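Local coordinates for protein glutathione S-transferase enzyme with thioredoxin-like domain (Xenorhabdus nematophila, PDB 4L8E) that binds glutathione and, as a member of the glutathione S-transferase family, probably conjugates it to electrophilic substrates, at residues N38-L51 against S99-F113. Sequence-based numbering, arbitrary orientation. Where two conformers were deposited one is given.
With GSH (glutathione), chain C; GSH (glutathione), chain B.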
ATOM      1  N   ASN A  38      -6.835  -9.509   5.914  1.00 14.84           N
ATOM      2  CA  ASN A  38      -7.031  -8.080   6.005  1.00 12.07           C
ATOM      3  C   ASN A  38      -8.056  -7.685   7.064  1.00 14.02           C
ATOM      4  O   ASN A  38      -7.927  -6.634   7.664  1.00 14.18           O
ATOM      5  CB  ASN A  38      -7.339  -7.509   4.647  1.00 13.64           C
ATOM      6  CG  ASN A  38      -6.177  -7.703   3.697  1.00 14.82           C
ATOM      7  OD1 ASN A  38      -5.013  -7.438   4.056  1.00 14.85           O
ATOM      8  ND2 ASN A  38      -6.467  -8.178   2.515  1.00 13.85           N
ATOM      9  N   GLY A  39      -9.063  -8.532   7.287  1.00 13.44           N
ATOM     10  CA  GLY A  39      -9.996  -8.302   8.368  1.00 14.36           C
ATOM     11  C   GLY A  39      -9.347  -8.440   9.736  1.00 13.68           C
ATOM     12  O   GLY A  39      -9.596  -7.640  10.655  1.00 14.60           O
ATOM     13  N   TYR A  40      -8.494  -9.446   9.889  1.00 13.68           N
ATOM     14  CA  TYR A  40      -7.848  -9.711  11.176  1.00 13.10           C
ATOM     15  C   TYR A  40      -6.875  -8.600  11.560  1.00 14.90           C
ATOM     16  O   TYR A  40      -6.652  -8.350  12.736  1.00 14.02           O
ATOM     17  CB  TYR A  40      -7.096 -11.031  11.170  1.00 14.13           C
ATOM     18  CG  TYR A  40      -7.988 -12.243  11.301  1.00 15.77           C
ATOM     19  CD1 TYR A  40      -8.744 -12.457  12.451  1.00 15.88           C
ATOM     20  CD2 TYR A  40      -8.064 -13.168  10.289  1.00 17.81           C
ATOM     21  CE1 TYR A  40      -9.554 -13.580  12.552  1.00 19.92           C
ATOM     22  CE2 TYR A  40      -8.881 -14.268  10.382  1.00 19.62           C
ATOM     23  CZ  TYR A  40      -9.608 -14.472  11.512  1.00 18.77           C
ATOM     24  OH  TYR A  40     -10.406 -15.600  11.570  1.00 23.97           O
ATOM     25  N   LYS A  41      -6.310  -7.900  10.581  1.00 13.67           N
ATOM     26  CA  LYS A  41      -5.454  -6.771  10.927  1.00 12.42           C
ATOM     27  C   LYS A  41      -6.183  -5.818  11.861  1.00 12.80           C
ATOM     28  O   LYS A  41      -5.599  -5.291  12.805  1.00 14.46           O
ATOM     29  CB  LYS A  41      -5.028  -5.974   9.695  1.00 12.32           C
ATOM     30  CG  LYS A  41      -4.169  -6.711   8.696  1.00 12.75           C
ATOM     31  CD  LYS A  41      -3.952  -5.801   7.496  1.00 11.77           C
ATOM     32  CE  LYS A  41      -3.169  -6.459   6.380  1.00 12.54           C
ATOM     33  NZ  LYS A  41      -3.096  -5.546   5.176  1.00 14.13           N
ATOM     34  N   ILE A  42      -7.448  -5.561  11.561  1.00 12.07           N
ATOM     35  CA  ILE A  42      -8.180  -4.538  12.273  1.00 12.17           C
ATOM     36  C   ILE A  42      -8.678  -5.058  13.616  1.00 15.27           C
ATOM     37  O   ILE A  42      -8.614  -4.349  14.626  1.00 14.96           O
ATOM     38  CB  ILE A  42      -9.321  -3.937  11.441  1.00 12.87           C
ATOM     39  CG1 ILE A  42      -8.812  -3.564  10.034  1.00 14.35           C
ATOM     40  CG2 ILE A  42      -9.897  -2.745  12.170  1.00 15.49           C
ATOM     41  CD1 ILE A  42      -7.560  -2.638  10.006  1.00 15.54           C
ATOM     42  N   THR A  43      -9.174  -6.282  13.651  1.00 14.92           N
ATOM     43  CA  THR A  43      -9.573  -6.840  14.958  1.00 14.04           C
ATOM     44  C   THR A  43      -8.371  -7.052  15.884  1.00 17.08           C
ATOM     45  O   THR A  43      -8.491  -6.892  17.086  1.00 16.76           O
ATOM     46  CB  THR A  43     -10.399  -8.120  14.837  1.00 17.46           C
ATOM     47  OG1 THR A  43      -9.656  -9.088  14.100  1.00 15.63           O
ATOM     48  CG2 THR A  43     -11.728  -7.832  14.152  1.00 16.72           C
ATOM     49  N   LEU A  44      -7.203  -7.368  15.339  1.00 14.60           N
ATOM     50  CA  LEU A  44      -5.990  -7.387  16.170  1.00 14.19           C
ATOM     51  C   LEU A  44      -5.769  -6.037  16.846  1.00 14.12           C
ATOM     52  O   LEU A  44      -5.545  -5.985  18.068  1.00 16.07           O
ATOM     53  CB  LEU A  44      -4.742  -7.757  15.348  1.00 17.52           C
ATOM     54  CG  LEU A  44      -4.571  -9.219  14.940  1.00 19.34           C
ATOM     55  CD1 LEU A  44      -3.368  -9.345  13.975  1.00 20.34           C
ATOM     56  CD2 LEU A  44      -4.385 -10.182  16.128  1.00 19.71           C
ATOM     57  N   PHE A  45      -5.814  -4.962  16.055  1.00 14.93           N
ATOM     58  CA  PHE A  45      -5.600  -3.629  16.578  1.00 13.44           C
ATOM     59  C   PHE A  45      -6.657  -3.325  17.652  1.00 16.39           C
ATOM     60  O   PHE A  45      -6.321  -2.907  18.736  1.00 15.96           O
ATOM     61  CB  PHE A  45      -5.641  -2.561  15.495  1.00 13.97           C
ATOM     62  CG  PHE A  45      -5.380  -1.196  16.029  1.00 14.49           C
ATOM     63  CD1 PHE A  45      -6.402  -0.478  16.632  1.00 14.73           C
ATOM     64  CD2 PHE A  45      -4.124  -0.656  16.014  1.00 15.55           C
ATOM     65  CE1 PHE A  45      -6.160   0.760  17.180  1.00 16.77           C
ATOM     66  CE2 PHE A  45      -3.887   0.567  16.557  1.00 16.82           C
ATOM     67  CZ  PHE A  45      -4.912   1.276  17.155  1.00 17.75           C
ATOM     68  N   LEU A  46      -7.923  -3.557  17.344  1.00 15.76           N
ATOM     69  CA  LEU A  46      -9.008  -3.177  18.264  1.00 14.52           C
ATOM     70  C   LEU A  46      -8.939  -3.987  19.563  1.00 15.52           C
ATOM     71  O   LEU A  46      -9.228  -3.475  20.662  1.00 16.47           O
ATOM     72  CB  LEU A  46     -10.368  -3.347  17.569  1.00 14.10           C
ATOM     73  CG  LEU A  46     -10.583  -2.330  16.427  1.00 15.52           C
ATOM     74  CD1 LEU A  46     -11.747  -2.774  15.556  1.00 17.54           C
ATOM     75  CD2 LEU A  46     -10.821  -0.938  16.973  1.00 18.13           C
ATOM     76  N   GLU A  47      -8.585  -5.254  19.452  1.00 15.66           N
ATOM     77  CA  GLU A  47      -8.439  -6.101  20.624  1.00 16.94           C
ATOM     78  C   GLU A  47      -7.227  -5.710  21.502  1.00 17.64           C
ATOM     79  O   GLU A  47      -7.286  -5.816  22.730  1.00 19.36           O
ATOM     80  CB  GLU A  47      -8.348  -7.564  20.225  1.00 19.85           C
ATOM     81  CG  GLU A  47      -9.665  -8.152  19.682  1.00 17.11           C
ATOM     82  CD  GLU A  47     -10.801  -8.211  20.700  1.00 20.16           C
ATOM     83  OE1 GLU A  47     -10.539  -8.381  21.909  1.00 20.32           O
ATOM     84  OE2 GLU A  47     -11.978  -8.147  20.258  1.00 22.54           O
ATOM     85  N   GLU A  48      -6.147  -5.262  20.862  1.00 18.63           N
ATOM     86  CA  GLU A  48      -4.984  -4.751  21.602  1.00 17.78           C
ATOM     87  C   GLU A  48      -5.336  -3.503  22.418  1.00 18.32           C
ATOM     88  O   GLU A  48      -4.923  -3.367  23.574  1.00 21.53           O
ATOM     89  CB  GLU A  48      -3.830  -4.416  20.648  1.00 17.86           C
ATOM     90  CG  GLU A  48      -3.183  -5.602  19.978  1.00 18.81           C
ATOM     91  CD  GLU A  48      -2.241  -6.408  20.883  1.00 21.65           C
ATOM     92  OE1 GLU A  48      -2.041  -6.079  22.086  1.00 21.76           O
ATOM     93  OE2 GLU A  48      -1.687  -7.409  20.370  1.00 25.34           O
ATOM     94  N   VAL A  49      -6.110  -2.597  21.834  0.65 17.79           N
ATOM     95  CA  VAL A  49      -6.412  -1.344  22.509  0.65 19.03           C
ATOM     96  C   VAL A  49      -7.606  -1.479  23.451  0.65 22.19           C
ATOM     97  O   VAL A  49      -7.687  -0.781  24.452  0.65 23.71           O
ATOM     98  CB  VAL A  49      -6.671  -0.220  21.495  0.65 20.45           C
ATOM     99  CG1 VAL A  49      -7.161   1.024  22.196  0.65 28.56           C
ATOM    100  CG2 VAL A  49      -5.421   0.072  20.727  0.65 19.44           C
ATOM    101  N   GLY A  50      -8.523  -2.389  23.131  1.00 22.47           N
ATOM    102  CA  GLY A  50      -9.753  -2.524  23.906  1.00 19.51           C
ATOM    103  C   GLY A  50     -10.781  -1.471  23.543  1.00 18.09           C
ATOM    104  O   GLY A  50     -11.606  -1.075  24.380  1.00 24.38           O
ATOM    105  N   LEU A  51     -10.728  -1.011  22.296  1.00 20.00           N
ATOM    106  CA  LEU A  51     -11.662  -0.007  21.809  1.00 21.86           C
ATOM    107  C   LEU A  51     -12.947  -0.727  21.431  1.00 20.54           C
ATOM    108  O   LEU A  51     -12.904  -1.693  20.674  1.00 20.73           O
ATOM    109  CB  LEU A  51     -11.059   0.665  20.569  1.00 27.68           C
ATOM    110  CG  LEU A  51     -11.543   2.038  20.148  1.00 37.44           C
ATOM    111  CD1 LEU A  51     -11.296   3.066  21.240  1.00 44.13           C
ATOM    112  CD2 LEU A  51     -10.825   2.425  18.864  1.00 29.13           C
ATOM    113  N   SER A  99      -7.064  -1.270   4.770  1.00 13.73           N
ATOM    114  CA  SER A  99      -6.567  -1.653   6.084  1.00  9.86           C
ATOM    115  C   SER A  99      -5.436  -0.760   6.565  1.00 11.97           C
ATOM    116  O   SER A  99      -5.388  -0.422   7.727  1.00 12.41           O
ATOM    117  CB  SER A  99      -6.141  -3.122   6.122  1.00 12.65           C
ATOM    118  OG  SER A  99      -5.062  -3.423   5.252  1.00 12.78           O
ATOM    119  N   GLY A 100      -4.542  -0.353   5.657  1.00 10.76           N
ATOM    120  CA  GLY A 100      -3.434   0.529   6.030  1.00 13.39           C
ATOM    121  C   GLY A 100      -3.886   1.888   6.522  1.00 13.64           C
ATOM    122  O   GLY A 100      -3.370   2.391   7.540  1.00 13.31           O
ATOM    123  N   ALA A 101      -4.856   2.489   5.822  1.00 12.87           N
ATOM    124  CA  ALA A 101      -5.431   3.747   6.211  1.00 13.51           C
ATOM    125  C   ALA A 101      -6.185   3.644   7.539  1.00 11.16           C
ATOM    126  O   ALA A 101      -6.163   4.581   8.340  1.00 13.79           O
ATOM    127  CB  ALA A 101      -6.371   4.268   5.138  1.00 13.99           C
ATOM    128  N   ILE A 102      -6.885   2.536   7.742  1.00 12.29           N
ATOM    129  CA  ILE A 102      -7.628   2.320   8.988  1.00 10.36           C
ATOM    130  C   ILE A 102      -6.673   2.187  10.151  1.00 12.45           C
ATOM    131  O   ILE A 102      -6.875   2.785  11.205  1.00 14.72           O
ATOM    132  CB  ILE A 102      -8.493   1.060   8.887  1.00 12.38           C
ATOM    133  CG1 ILE A 102      -9.552   1.264   7.804  1.00 13.83           C
ATOM    134  CG2 ILE A 102      -9.140   0.725  10.237  1.00 16.16           C
ATOM    135  CD1 ILE A 102     -10.271  -0.024   7.407  1.00 13.48           C
ATOM    136  N   LEU A 103      -5.611   1.412   9.965  1.00 11.86           N
ATOM    137  CA  LEU A 103      -4.624   1.244  11.022  1.00 12.20           C
ATOM    138  C   LEU A 103      -3.991   2.582  11.400  1.00 13.08           C
ATOM    139  O   LEU A 103      -3.814   2.878  12.577  1.00 13.86           O
ATOM    140  CB  LEU A 103      -3.553   0.203  10.635  1.00 12.23           C
ATOM    141  CG  LEU A 103      -4.001  -1.262  10.642  1.00 11.58           C
ATOM    142  CD1 LEU A 103      -2.900  -2.133  10.068  1.00 14.59           C
ATOM    143  CD2 LEU A 103      -4.385  -1.735  12.028  1.00 14.95           C
ATOM    144  N   LEU A 104      -3.642   3.379  10.402  1.00 12.82           N
ATOM    145  CA  LEU A 104      -3.032   4.674  10.657  1.00 13.64           C
ATOM    146  C   LEU A 104      -4.003   5.590  11.381  1.00 14.77           C
ATOM    147  O   LEU A 104      -3.645   6.256  12.354  1.00 14.63           O
ATOM    148  CB  LEU A 104      -2.574   5.297   9.331  1.00 13.90           C
ATOM    149  CG  LEU A 104      -1.950   6.683   9.425  1.00 14.84           C
ATOM    150  CD1 LEU A 104      -0.805   6.684  10.408  1.00 17.42           C
ATOM    151  CD2 LEU A 104      -1.484   7.122   8.040  1.00 16.59           C
ATOM    152  N   TYR A 105      -5.247   5.640  10.910  1.00 12.94           N
ATOM    153  CA  TYR A 105      -6.259   6.483  11.539  1.00 14.78           C
ATOM    154  C   TYR A 105      -6.486   6.094  12.998  1.00 16.83           C
ATOM    155  O   TYR A 105      -6.571   6.960  13.867  1.00 17.36           O
ATOM    156  CB  TYR A 105      -7.572   6.370  10.760  1.00 15.69           C
ATOM    157  CG  TYR A 105      -8.731   7.084  11.387  1.00 17.31           C
ATOM    158  CD1 TYR A 105      -9.000   8.401  11.098  1.00 16.91           C
ATOM    159  CD2 TYR A 105      -9.588   6.428  12.268  1.00 16.78           C
ATOM    160  CE1 TYR A 105     -10.075   9.059  11.667  1.00 17.37           C
ATOM    161  CE2 TYR A 105     -10.674   7.070  12.839  1.00 16.79           C
ATOM    162  CZ  TYR A 105     -10.922   8.399  12.536  1.00 18.90           C
ATOM    163  OH  TYR A 105     -11.988   9.079  13.072  1.00 21.12           O
ATOM    164  N   LEU A 106      -6.605   4.788  13.261  1.00 15.14           N
ATOM    165  CA  LEU A 106      -6.860   4.317  14.623  1.00 15.03           C
ATOM    166  C   LEU A 106      -5.639   4.518  15.529  1.00 17.17           C
ATOM    167  O   LEU A 106      -5.785   4.829  16.713  1.00 17.36           O
ATOM    168  CB  LEU A 106      -7.277   2.842  14.617  1.00 15.72           C
ATOM    169  CG  LEU A 106      -8.678   2.585  14.030  1.00 16.16           C
ATOM    170  CD1 LEU A 106      -8.947   1.092  13.980  1.00 16.49           C
ATOM    171  CD2 LEU A 106      -9.725   3.305  14.817  1.00 18.85           C
ATOM    172  N   ALA A 107      -4.453   4.297  14.978  1.00 15.95           N
ATOM    173  CA  ALA A 107      -3.223   4.515  15.753  1.00 15.87           C
ATOM    174  C   ALA A 107      -3.122   5.980  16.147  1.00 16.65           C
ATOM    175  O   ALA A 107      -2.770   6.295  17.278  1.00 16.33           O
ATOM    176  CB  ALA A 107      -2.018   4.047  14.965  1.00 14.95           C
ATOM    177  N   ASN A 108      -3.478   6.895  15.236  1.00 15.80           N
ATOM    178  CA  ASN A 108      -3.452   8.326  15.537  1.00 17.17           C
ATOM    179  C   ASN A 108      -4.508   8.720  16.545  1.00 18.31           C
ATOM    180  O   ASN A 108      -4.254   9.494  17.454  1.00 22.88           O
ATOM    181  CB  ASN A 108      -3.625   9.168  14.267  1.00 19.61           C
ATOM    182  CG  ASN A 108      -2.404   9.153  13.381  1.00 21.10           C
ATOM    183  OD1 ASN A 108      -1.309   8.830  13.831  1.00 23.21           O
ATOM    184  ND2 ASN A 108      -2.574   9.534  12.112  1.00 26.92           N
ATOM    185  N   LYS A 109      -5.701   8.163  16.398  1.00 20.08           N
ATOM    186  CA  LYS A 109      -6.808   8.474  17.299  1.00 22.84           C
ATOM    187  C   LYS A 109      -6.527   8.028  18.737  1.00 18.33           C
ATOM    188  O   LYS A 109      -6.775   8.772  19.676  1.00 23.44           O
ATOM    189  CB  LYS A 109      -8.094   7.824  16.802  1.00 17.83           C
ATOM    190  CG  LYS A 109      -9.301   8.273  17.607  1.00 25.26           C
ATOM    191  CD  LYS A 109     -10.609   7.823  17.005  1.00 33.54           C
ATOM    192  CE  LYS A 109     -11.755   8.572  17.698  1.00 30.70           C
ATOM    193  NZ  LYS A 109     -12.998   7.847  17.592  1.00 30.79           N
ATOM    194  N   THR A 110      -5.952   6.841  18.892  1.00 18.65           N
ATOM    195  CA  THR A 110      -5.724   6.255  20.212  1.00 22.48           C
ATOM    196  C   THR A 110      -4.348   6.567  20.795  1.00 22.09           C
ATOM    197  O   THR A 110      -4.146   6.416  21.997  1.00 21.57           O
ATOM    198  CB  THR A 110      -5.819   4.740  20.162  1.00 22.19           C
ATOM    199  OG1 THR A 110      -4.792   4.234  19.290  1.00 20.05           O
ATOM    200  CG2 THR A 110      -7.203   4.299  19.647  1.00 21.58           C
ATOM    201  N   GLY A 111      -3.414   6.963  19.937  1.00 23.95           N
ATOM    202  CA  GLY A 111      -2.029   7.172  20.325  1.00 22.81           C
ATOM    203  C   GLY A 111      -1.273   5.879  20.623  1.00 21.81           C
ATOM    204  O   GLY A 111      -0.230   5.913  21.279  1.00 23.30           O
ATOM    205  N   ARG A 112      -1.792   4.754  20.123  1.00 20.16           N
ATOM    206  CA  ARG A 112      -1.220   3.428  20.369  1.00 19.74           C
ATOM    207  C   ARG A 112      -0.679   2.777  19.107  1.00 15.69           C
ATOM    208  O   ARG A 112      -1.214   2.955  18.036  1.00 18.31           O
ATOM    209  CB  ARG A 112      -2.285   2.501  20.990  1.00 20.00           C
ATOM    210  CG  ARG A 112      -2.978   3.070  22.218  1.00 29.92           C
ATOM    211  CD  ARG A 112      -2.138   2.968  23.459  1.00 36.90           C
ATOM    212  NE  ARG A 112      -1.435   1.695  23.562  1.00 46.43           N
ATOM    213  CZ  ARG A 112      -1.932   0.579  24.086  1.00 48.48           C
ATOM    214  NH1 ARG A 112      -1.175  -0.512  24.117  1.00 55.36           N
ATOM    215  NH2 ARG A 112      -3.166   0.541  24.576  1.00 43.68           N
ATOM    216  N   PHE A 113       0.388   2.001  19.277  1.00 17.16           N
ATOM    217  CA  PHE A 113       0.950   1.132  18.236  1.00 18.77           C
ATOM    218  C   PHE A 113       1.549   1.868  17.039  1.00 18.86           C
ATOM    219  O   PHE A 113       1.713   1.307  15.959  1.00 16.51           O
ATOM    220  CB  PHE A 113      -0.030   0.007  17.858  1.00 16.21           C
ATOM    221  CG  PHE A 113      -0.366  -0.853  19.034  1.00 15.41           C
ATOM    222  CD1 PHE A 113       0.579  -1.702  19.582  1.00 17.68           C
ATOM    223  CD2 PHE A 113      -1.594  -0.736  19.662  1.00 17.34           C
ATOM    224  CE1 PHE A 113       0.298  -2.439  20.701  1.00 19.03           C
ATOM    225  CE2 PHE A 113      -1.895  -1.476  20.815  1.00 22.36           C
ATOM    226  CZ  PHE A 113      -0.962  -2.329  21.333  1.00 24.67           C
TER
HETATM  227  N1  GSH C 302      -5.581  -3.344   0.027  1.00 12.16           N
HETATM  228  CA1 GSH C 302      -6.785  -3.785   0.724  1.00 12.37           C
HETATM  229  C1  GSH C 302      -6.621  -3.571   2.205  1.00 13.97           C
HETATM  230  O11 GSH C 302      -7.636  -3.337   2.939  1.00 13.00           O
HETATM  231  O12 GSH C 302      -5.459  -3.588   2.743  1.00 15.91           O
HETATM  232  CB1 GSH C 302      -7.067  -5.229   0.415  1.00 13.36           C
HETATM  233  CG1 GSH C 302      -8.392  -5.705   0.986  1.00 12.94           C
HETATM  234  CD1 GSH C 302      -8.791  -7.051   0.421  1.00 14.70           C
HETATM  235  OE1 GSH C 302      -8.133  -7.653  -0.414  1.00 14.05           O
HETATM  236  N2  GSH C 302     -10.028  -7.575   0.895  1.00 14.41           N
HETATM  237  CA2 GSH C 302     -10.551  -8.819   0.469  1.00 14.75           C
HETATM  238  C2  GSH C 302     -11.924  -8.555  -0.094  1.00 16.36           C
HETATM  239  O2  GSH C 302     -12.787  -7.839   0.460  1.00 15.09           O
HETATM  240  CB2 GSH C 302     -10.700  -9.805   1.580  1.00 13.62           C
HETATM  241  SG2 GSH C 302      -9.152 -10.072   2.401  1.00 20.44           S
HETATM  242  N3  GSH C 302     -12.218  -9.144  -1.358  1.00 16.55           N
HETATM  243  CA3 GSH C 302     -13.532  -8.920  -1.926  1.00 16.24           C
HETATM  244  C3  GSH C 302     -13.451  -8.851  -3.409  1.00 24.09           C
HETATM  245  O31 GSH C 302     -14.530  -8.896  -4.047  1.00 21.11           O
HETATM  246  O32 GSH C 302     -12.329  -8.736  -3.990  1.00 21.09           O
HETATM  247  N1  GSH B 301     -11.197 -10.801  -6.103  1.00 25.27           N
HETATM  248  CA1 GSH B 301     -10.173 -11.326  -5.280  1.00 27.91           C
HETATM  249  C1  GSH B 301      -9.229 -12.133  -6.127  1.00 43.39           C
HETATM  250  O11 GSH B 301      -9.636 -12.662  -7.209  1.00 37.00           O
HETATM  251  O12 GSH B 301      -8.027 -12.299  -5.747  1.00 37.30           O
HETATM  252  CB1 GSH B 301     -10.784 -12.200  -4.254  1.00 23.03           C
HETATM  253  CG1 GSH B 301      -9.767 -12.830  -3.323  1.00 23.10           C
HETATM  254  CD1 GSH B 301      -9.268 -11.844  -2.286  1.00 21.86           C
HETATM  255  OE1 GSH B 301      -9.934 -10.884  -1.965  1.00 22.69           O
HETATM  256  N2  GSH B 301      -7.961 -12.079  -1.703  1.00 21.84           N
HETATM  257  CA2 GSH B 301      -7.429 -11.199  -0.717  1.00 18.94           C
HETATM  258  C2  GSH B 301      -6.158 -10.587  -1.287  1.00 17.37           C
HETATM  259  O2  GSH B 301      -5.398 -11.190  -2.059  1.00 19.79           O
HETATM  260  CB2 GSH B 301      -7.092 -11.915   0.539  1.00 22.49           C
HETATM  261  SG2 GSH B 301      -8.580 -12.509   1.356  1.00 30.91           S
HETATM  262  N3  GSH B 301      -5.836  -9.244  -0.944  1.00 17.63           N
HETATM  263  CA3 GSH B 301      -4.633  -8.668  -1.494  1.00 17.61           C
HETATM  264  C3  GSH B 301      -4.116  -7.641  -0.569  1.00 18.65           C
HETATM  265  O31 GSH B 301      -4.345  -7.742   0.664  1.00 17.29           O
HETATM  266  O32 GSH B 301      -3.456  -6.675  -1.048  1.00 17.48           O
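F45, I42 and F113 bury the most surface where helices 38-49 and 99-110 pack in the thioredoxin-like domain of this glutathione transferase fold. The helices run nearly parallel, at 8°, with their axes 9.9 Å apart. F45 is a knob in the hole formed by L103, L106, A107 and T110. Its CG lies anti to the backbone N (chi1 -178°), which carries the ring across to the other helix. There F45 CE1 meets L106 CB at 3.5 Å, and F45 CB meets L103 CD2. T110 OG1 lies at the ring edge, in its plane; this hydroxyl is held by its bond to L106 O.

F113 follows helix 99-110 and turns its edge toward the face of F45, in an offset edge-to-face pair with planes at 76°. E48 CB packs on F113 CE2 at 3.5 Å, while the E48 carboxylate pairs with R223.

I42 is the second knob, among S99, I102, L103 and L106. Its CD1 reaches I102 CG2 at 3.7 Å.

Both helices begin at the glutathione site. K41 NZ donates to S99 OG and N38 OD1, each at 2.9 Å, and also bonds Q131. S99 binds the gamma-glutamyl carboxylate of the chain C glutathione twice: its backbone N donates to O11 at 2.8 Å, and its OG donates to O12 in a short bond of 2.5 Å.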